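Succinate-semialdehyde dehydrogenase (Streptococcus pyogenes MGAS1882, PDB 4OGD) probably oxidises succinic semialdehyde to succinate with NADP+ as the cofactor, as an aldehyde dehydrogenase of the GabD type. Local coordinates at residues A[117-122]-A[445-450]; A[150-155]-A[179-184]; A[194-199]-A[220-225]. All coordinates share one frame; numbering follows the deposited sequence.

Overall arrangement
The centres of the three contacts lie 16 to 19 Å apart. Contact 1 closes a long loop, from strand 113-120 to strand 448-455, and the other two are nested inside it one after the other. Contact 2 forms the 181-183 edge of the six-stranded Rossmann-type sheet; contact 3 joins the ends of helices 188-196 and 209-221, which precede strands 200-206 and 225-229 of that same sheet. Asn-150 ties contact 2 to contact 1 through Thr-122 and Phe-446, while Lys-225 reaches Ser-445 from contact 3. The Rossmann-type sheet, probably the NADP-binding part as in relatives, is thereby joined to the antiparallel sheet; contacts 1 and 3 both touch the second subunit.

Contact 1 of 3, residues A[117-122]-A[445-450]; sequences YLKQST and SFVNEH
Phe-446 turns its backbone oxygen to Thr-122, whose OG1 donates to Phe-446 O at 2.8 Å, a side-chain bond just beyond the last rung of the ladder between the strands. Asn-150 ND2 binds the same carbonyl, which is thus gripped twice. Val-447 presents its CA hydrogen to Gln-120 O; a beta-branched residue suits this extended backbone. At Asn-448 the antiparallel pairing with Gln-120 is hydrogen-bonded in both directions, Asn-448 N reaching Gln-120 O at 2.8 Å. Asn-448 CB packs on the methyl CG2 of Thr-122 (3.6 Å), so threonine serves with both branches, hydroxyl to Phe-446 and methyl to Asn-448. The Asn-448 amide has its main partner elsewhere: ND2 donates to Thr-409 O of the second subunit, and also to a water held by Ser-121 O. Glu-449 faces Lys-119 in a non-hydrogen-bonded pair and runs alongside Tyr-117, its CB 3.8 Å from Tyr-117 CD1. Ring and carboxylate planes stand 86° apart, and a water joins Tyr-117 OH to Glu-449 OE2, so the two polar ends share a partner without touching. His-450 forms a second hydrogen-bonded pair with Leu-118. With its CG anti to the backbone N (chi1 -179°), the imidazole lies beside Gln-120, and ND1 donates to Gln-120 OE1 at 2.7 Å. The oxygen sits in the ring plane, whereas ND1 stands 38° above the amide plane. The far ends of both groups bind the second subunit: Gln-120 NE2 meets Ala-405 O and His-450 NE2 meets Ser-412 OG. Each group is held at both ends, which should fix the rotation of the amide and the imidazole; the side chains on the Gln-120 face therefore carry polar bonds from the strand pair across to the second subunit.

Contact 2 of 3, residues A[150-155]-A[179-184]; sequences NPMVLK and GSITNL
Met-152 to Leu-154 and Ile-181 to Asn-183 pair as neighbouring parallel strands, a buried contact at the edge of the six-stranded sheet, where 181-183 is outermost in this chain. Four backbone bonds hold the register, from Met-152 N to Ser-180 O at 3.0 Å through to Leu-184 N to Leu-154 O at 2.7 Å. On the Met-152 face, Met-152 and Ile-181 run alongside each other, SD lying 3.9 Å from Ile-181 CD1; flexible and branched chains fill this layer beneath helices 136-148 and 161-173. Ile-181 is extended through both torsions (chi1 -170°, chi2 168°), which carries CD1 out to the sulfur. On the other face Val-153 meets Leu-184, whose CD1 comes within 3.7 Å of Val-153 CB, and helix 22-41 packs over Val-153. Thr-182 OG1 takes a bond from Arg-31 and gives one to a water, which in turn donates to Met-152 O and Gly-179 O. Gly-179 has a phi of 108°, a conformation that a residue without a side chain adopts easily. With helix 161-173 as the connection, the pair forms a beta-alpha-beta crossover, the repeating unit of a Rossmann fold.

Contact 3 of 3, residues A[194-199]-A[220-225]; sequences VIADKR and GKNLKK
Asn-222 and Lys-224 bring the Schellman end of helix 209-221 against the last turn of helix 188-196, joining the C-terminal ends of two helices of the Rossmann-type domain. Leu-223, with positive phi, is the C-prime residue of that motif; its N bonds to Gly-220 O, and Lys-224 N to Ala-219 O. The close-fitting part is around Ile-195 and Lys-224. The aliphatic chain of the lysine passes Ile-195 O, with CG at 3.6 Å, and folds back at two torsions (chi2 -61°, chi4 71°), which returns NZ to that oxygen at 2.9 Å. The strongest partner of NZ is Val-200 O, while the bond to Asp-197 O is weak; a long, flexible cation thus gathers carbonyls from the helix end, the turn after it and the start of strand 200-206. On the solvent side, exposed Ala-196 meets the Asn-222 amide by van der Waals contact alone, CB 3.4 Å from OD1, while Asn-222 ND2 turns back to Glu-218 O. Away from the interface, Asp-197 forms an Asx turn with Arg-199 N and a side-on salt bridge to the same residue, NE to OD1 and NH2 to OD2. A water accepts from Lys-224 NZ and donates to Ala-196 O, 2.9 Å from each.

Contact 1 of 3, residues A[117-122]-A[445-450]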
# COMPACT_ATOMS: atom_id res chain seq x y z
N TYR A 117 -4.08 -16.04 -10.15
CA TYR A 117 -3.11 -14.97 -10.23
C TYR A 117 -1.73 -15.43 -9.82
O TYR A 117 -1.57 -16.28 -8.94
CB TYR A 117 -3.55 -13.70 -9.48
CG TYR A 117 -3.56 -13.76 -7.96
CD1 TYR A 117 -2.42 -13.48 -7.23
CD2 TYR A 117 -4.73 -14.04 -7.27
CE1 TYR A 117 -2.43 -13.51 -5.84
CE2 TYR A 117 -4.76 -14.06 -5.88
CZ TYR A 117 -3.59 -13.80 -5.18
OH TYR A 117 -3.58 -13.81 -3.80
N LEU A 118 -0.73 -14.88 -10.50
CA LEU A 118 0.66 -15.17 -10.20
C LEU A 118 1.18 -14.14 -9.22
O LEU A 118 0.59 -13.06 -9.07
CB LEU A 118 1.48 -15.14 -11.49
CG LEU A 118 0.97 -16.09 -12.57
CD1 LEU A 118 1.70 -15.85 -13.88
CD2 LEU A 118 1.15 -17.54 -12.13
N LYS A 119 2.27 -14.47 -8.53
CA LYS A 119 2.94 -13.50 -7.68
C LYS A 119 4.31 -13.26 -8.27
O LYS A 119 5.19 -14.12 -8.20
CB LYS A 119 3.02 -13.99 -6.24
CG LYS A 119 1.67 -14.02 -5.55
CD LYS A 119 1.73 -14.76 -4.22
CE LYS A 119 0.36 -14.73 -3.55
NZ LYS A 119 0.31 -15.57 -2.31
N GLN A 120 4.49 -12.10 -8.88
CA GLN A 120 5.69 -11.85 -9.67
C GLN A 120 6.50 -10.69 -9.14
O GLN A 120 5.96 -9.80 -8.47
CB GLN A 120 5.29 -11.60 -11.13
CG GLN A 120 4.59 -12.79 -11.78
CD GLN A 120 4.30 -12.57 -13.24
OE1 GLN A 120 3.67 -11.58 -13.60
NE2 GLN A 120 4.77 -13.47 -14.08
N SER A 121 7.79 -10.69 -9.43
CA SER A 121 8.63 -9.55 -9.10
C SER A 121 8.20 -8.33 -9.90
O SER A 121 7.55 -8.45 -10.94
CB SER A 121 10.10 -9.85 -9.39
OG SER A 121 10.28 -10.11 -10.78
N THR A 122 8.58 -7.16 -9.41
CA THR A 122 8.24 -5.91 -10.07
C THR A 122 9.44 -5.06 -10.48
O THR A 122 9.37 -4.35 -11.48
CB THR A 122 7.28 -5.07 -9.21
OG1 THR A 122 7.81 -4.94 -7.88
CG2 THR A 122 5.93 -5.75 -9.13
N SER A 445 4.22 -7.31 -0.41
CA SER A 445 4.14 -5.86 -0.48
C SER A 445 4.52 -5.30 -1.83
O SER A 445 3.87 -4.38 -2.33
CB SER A 445 5.01 -5.21 0.59
OG SER A 445 4.56 -5.59 1.88
N PHE A 446 5.58 -5.85 -2.43
CA PHE A 446 6.05 -5.36 -3.72
C PHE A 446 6.02 -6.43 -4.80
O PHE A 446 6.86 -6.46 -5.71
CB PHE A 446 7.42 -4.69 -3.57
CG PHE A 446 7.41 -3.57 -2.57
CD1 PHE A 446 6.84 -2.34 -2.89
CD2 PHE A 446 7.93 -3.75 -1.29
CE1 PHE A 446 6.81 -1.31 -1.97
CE2 PHE A 446 7.91 -2.73 -0.36
CZ PHE A 446 7.34 -1.50 -0.69
N VAL A 447 5.04 -7.32 -4.69
CA VAL A 447 4.81 -8.30 -5.75
C VAL A 447 3.65 -7.86 -6.62
O VAL A 447 2.72 -7.19 -6.17
CB VAL A 447 4.53 -9.72 -5.20
CG1 VAL A 447 5.55 -10.11 -4.14
CG2 VAL A 447 3.12 -9.85 -4.69
N ASN A 448 3.74 -8.22 -7.90
CA ASN A 448 2.68 -8.00 -8.85
C ASN A 448 1.77 -9.21 -8.75
O ASN A 448 2.15 -10.32 -9.14
CB ASN A 448 3.27 -7.88 -10.26
CG ASN A 448 2.22 -7.92 -11.35
OD1 ASN A 448 1.02 -7.83 -11.09
ND2 ASN A 448 2.67 -8.04 -12.61
N GLU A 449 0.59 -8.99 -8.21
CA GLU A 449 -0.45 -10.02 -8.20
C GLU A 449 -1.10 -9.96 -9.57
O GLU A 449 -1.92 -9.09 -9.86
CB GLU A 449 -1.43 -9.78 -7.06
CG GLU A 449 -0.79 -10.00 -5.68
CD GLU A 449 -1.31 -9.07 -4.60
OE1 GLU A 449 -1.42 -7.85 -4.85
OE2 GLU A 449 -1.59 -9.54 -3.47
N HIS A 450 -0.68 -10.88 -10.44
CA HIS A 450 -0.96 -10.79 -11.87
C HIS A 450 -2.07 -11.76 -12.24
O HIS A 450 -1.86 -12.98 -12.23
CB HIS A 450 0.34 -11.13 -12.63
CG HIS A 450 0.24 -11.06 -14.12
ND1 HIS A 450 1.35 -11.18 -14.93
CD2 HIS A 450 -0.82 -10.90 -14.96
CE1 HIS A 450 0.99 -11.10 -16.19
NE2 HIS A 450 -0.32 -10.92 -16.24
O HOH W 1 -1.61 -12.12 -2.60
O HOH W 2 5.68 -7.49 -12.68

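Contact 2 of 3, residues A[150-155]-A[179-184]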
# COMPACT_ATOMS: atom_id res chain seq x y z
N ASN A 150 13.10 -9.14 -6.48
CA ASN A 150 13.23 -7.68 -6.54
C ASN A 150 14.59 -7.30 -5.98
O ASN A 150 14.79 -7.38 -4.76
CB ASN A 150 12.18 -6.98 -5.67
CG ASN A 150 10.77 -7.10 -6.20
OD1 ASN A 150 10.54 -7.22 -7.39
ND2 ASN A 150 9.80 -7.03 -5.30
N PRO A 151 15.54 -6.88 -6.85
CA PRO A 151 16.81 -6.38 -6.32
C PRO A 151 16.56 -5.17 -5.41
O PRO A 151 15.56 -4.46 -5.59
CB PRO A 151 17.57 -5.95 -7.59
CG PRO A 151 16.94 -6.75 -8.71
CD PRO A 151 15.47 -6.78 -8.32
N MET A 152 17.43 -4.94 -4.44
CA MET A 152 17.21 -3.90 -3.45
C MET A 152 18.37 -2.91 -3.41
O MET A 152 19.54 -3.28 -3.59
CB MET A 152 17.01 -4.55 -2.07
CG MET A 152 16.87 -3.60 -0.90
SD MET A 152 16.19 -4.47 0.54
CE MET A 152 14.50 -4.68 -0.01
N VAL A 153 18.05 -1.64 -3.21
CA VAL A 153 19.07 -0.65 -2.88
C VAL A 153 18.70 -0.09 -1.51
O VAL A 153 17.51 0.10 -1.20
CB VAL A 153 19.21 0.46 -3.96
CG1 VAL A 153 19.70 -0.15 -5.27
CG2 VAL A 153 17.88 1.19 -4.18
N LEU A 154 19.73 0.14 -0.69
CA LEU A 154 19.55 0.45 0.72
C LEU A 154 20.10 1.81 1.10
O LEU A 154 21.28 2.10 0.88
CB LEU A 154 20.26 -0.61 1.57
CG LEU A 154 20.40 -0.30 3.06
CD1 LEU A 154 19.02 -0.31 3.73
CD2 LEU A 154 21.33 -1.31 3.72
N LYS A 155 19.24 2.65 1.67
CA LYS A 155 19.71 3.87 2.31
C LYS A 155 19.55 3.68 3.81
O LYS A 155 18.43 3.61 4.32
CB LYS A 155 18.91 5.07 1.80
CG LYS A 155 19.62 6.40 2.02
CD LYS A 155 19.18 7.04 3.31
CE LYS A 155 20.05 8.25 3.65
NZ LYS A 155 20.67 8.07 5.00
N GLY A 179 24.29 -6.76 -6.96
CA GLY A 179 23.06 -6.05 -7.25
C GLY A 179 21.88 -6.58 -6.46
O GLY A 179 20.84 -5.93 -6.39
N SER A 180 22.02 -7.77 -5.86
CA SER A 180 20.94 -8.32 -5.04
C SER A 180 20.55 -7.34 -3.93
O SER A 180 19.37 -7.08 -3.68
CB SER A 180 21.32 -9.69 -4.46
OG SER A 180 21.45 -10.66 -5.49
N ILE A 181 21.56 -6.79 -3.27
CA ILE A 181 21.38 -5.62 -2.43
C ILE A 181 22.62 -4.74 -2.53
O ILE A 181 23.75 -5.25 -2.57
CB ILE A 181 21.02 -5.97 -0.96
CG1 ILE A 181 20.60 -4.71 -0.19
CG2 ILE A 181 22.18 -6.69 -0.26
CD1 ILE A 181 19.96 -5.00 1.16
N THR A 182 22.42 -3.43 -2.62
CA THR A 182 23.55 -2.51 -2.67
C THR A 182 23.33 -1.38 -1.68
O THR A 182 22.28 -0.73 -1.69
CB THR A 182 23.74 -1.92 -4.07
OG1 THR A 182 23.82 -2.98 -5.03
CG2 THR A 182 25.02 -1.08 -4.13
N ASN A 183 24.31 -1.16 -0.82
CA ASN A 183 24.23 -0.05 0.11
C ASN A 183 24.51 1.27 -0.62
O ASN A 183 25.41 1.35 -1.46
CB ASN A 183 25.23 -0.23 1.25
CG ASN A 183 25.22 0.95 2.19
OD1 ASN A 183 24.17 1.34 2.68
ND2 ASN A 183 26.39 1.56 2.39
N LEU A 184 23.74 2.31 -0.30
CA LEU A 184 23.93 3.62 -0.91
C LEU A 184 24.32 4.68 0.11
O LEU A 184 23.47 5.13 0.89
CB LEU A 184 22.65 4.07 -1.62
CG LEU A 184 21.90 3.08 -2.51
CD1 LEU A 184 20.64 3.75 -3.05
CD2 LEU A 184 22.77 2.59 -3.65
O HOH W 3 17.01 -8.70 -3.58
O HOH W 4 21.25 -3.32 -5.91

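Contact 3 of 3, residues A[194-199]-A[220-225]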
# COMPACT_ATOMS: atom_id res chain seq x y z
N VAL A 194 16.51 8.66 -6.61
CA VAL A 194 16.26 7.22 -6.61
C VAL A 194 14.76 6.95 -6.69
O VAL A 194 14.30 6.13 -7.48
CB VAL A 194 16.92 6.52 -5.39
CG1 VAL A 194 16.49 5.05 -5.31
CG2 VAL A 194 18.44 6.61 -5.49
N ILE A 195 13.99 7.68 -5.89
CA ILE A 195 12.54 7.48 -5.85
C ILE A 195 11.88 7.85 -7.18
O ILE A 195 10.91 7.21 -7.60
CB ILE A 195 11.92 8.27 -4.68
CG1 ILE A 195 12.48 7.76 -3.36
CG2 ILE A 195 10.39 8.13 -4.68
CD1 ILE A 195 12.00 8.51 -2.11
N ALA A 196 12.44 8.84 -7.86
CA ALA A 196 11.89 9.29 -9.14
C ALA A 196 12.37 8.45 -10.32
O ALA A 196 11.92 8.64 -11.45
CB ALA A 196 12.23 10.75 -9.37
N ASP A 197 13.29 7.52 -10.07
CA ASP A 197 13.87 6.75 -11.16
C ASP A 197 12.91 5.64 -11.56
O ASP A 197 12.41 4.92 -10.69
CB ASP A 197 15.21 6.15 -10.72
CG ASP A 197 15.98 5.55 -11.88
OD1 ASP A 197 15.66 4.41 -12.29
OD2 ASP A 197 16.91 6.22 -12.39
N LYS A 198 12.66 5.48 -12.85
CA LYS A 198 11.67 4.51 -13.30
C LYS A 198 12.07 3.05 -13.07
O LYS A 198 11.22 2.16 -13.15
CB LYS A 198 11.27 4.74 -14.76
CG LYS A 198 12.37 4.48 -15.76
CD LYS A 198 11.89 4.85 -17.14
CE LYS A 198 12.83 4.37 -18.22
NZ LYS A 198 12.23 4.62 -19.56
N ARG A 199 13.34 2.80 -12.78
CA ARG A 199 13.79 1.45 -12.48
C ARG A 199 13.39 1.05 -11.07
O ARG A 199 13.32 -0.13 -10.74
CB ARG A 199 15.30 1.32 -12.67
CG ARG A 199 15.73 1.42 -14.13
CD ARG A 199 17.23 1.68 -14.29
NE ARG A 199 17.60 3.01 -13.81
CZ ARG A 199 18.76 3.61 -14.08
NH1 ARG A 199 19.67 3.00 -14.84
NH2 ARG A 199 19.01 4.82 -13.59
N GLY A 220 4.77 9.30 -3.53
CA GLY A 220 3.46 9.58 -4.11
C GLY A 220 3.58 10.44 -5.36
O GLY A 220 2.92 10.17 -6.36
N LYS A 221 4.43 11.46 -5.29
CA LYS A 221 4.69 12.33 -6.44
C LYS A 221 5.07 11.51 -7.67
O LYS A 221 4.74 11.87 -8.81
CB LYS A 221 5.80 13.32 -6.08
CG LYS A 221 6.16 14.33 -7.17
CD LYS A 221 7.23 15.28 -6.64
CE LYS A 221 7.74 16.23 -7.73
NZ LYS A 221 8.56 17.33 -7.14
N ASN A 222 5.74 10.38 -7.43
CA ASN A 222 6.27 9.54 -8.49
C ASN A 222 5.51 8.23 -8.69
O ASN A 222 5.97 7.34 -9.41
CB ASN A 222 7.75 9.25 -8.23
CG ASN A 222 8.61 10.49 -8.36
OD1 ASN A 222 8.85 10.97 -9.47
ND2 ASN A 222 9.06 11.04 -7.24
N LEU A 223 4.33 8.15 -8.08
CA LEU A 223 3.44 6.99 -8.21
C LEU A 223 4.07 5.70 -7.71
O LEU A 223 3.74 4.63 -8.20
CB LEU A 223 2.98 6.81 -9.66
CG LEU A 223 2.35 8.04 -10.31
CD1 LEU A 223 2.08 7.79 -11.78
CD2 LEU A 223 1.07 8.43 -9.59
N LYS A 224 4.97 5.80 -6.73
CA LYS A 224 5.62 4.61 -6.18
C LYS A 224 4.90 4.09 -4.93
O LYS A 224 4.61 4.86 -4.01
CB LYS A 224 7.09 4.90 -5.85
CG LYS A 224 7.90 5.41 -7.05
CD LYS A 224 7.91 4.39 -8.18
CE LYS A 224 8.37 5.01 -9.50
NZ LYS A 224 9.82 5.35 -9.55
N LYS A 225 4.63 2.79 -4.90
CA LYS A 225 4.04 2.13 -3.73
C LYS A 225 4.98 2.20 -2.54
O LYS A 225 6.21 2.13 -2.69
CB LYS A 225 3.76 0.66 -4.08
CG LYS A 225 2.86 -0.09 -3.10
CD LYS A 225 2.72 -1.54 -3.54
CE LYS A 225 1.52 -2.20 -2.89
NZ LYS A 225 1.30 -3.58 -3.41
O HOH W 5 9.67 6.83 -12.00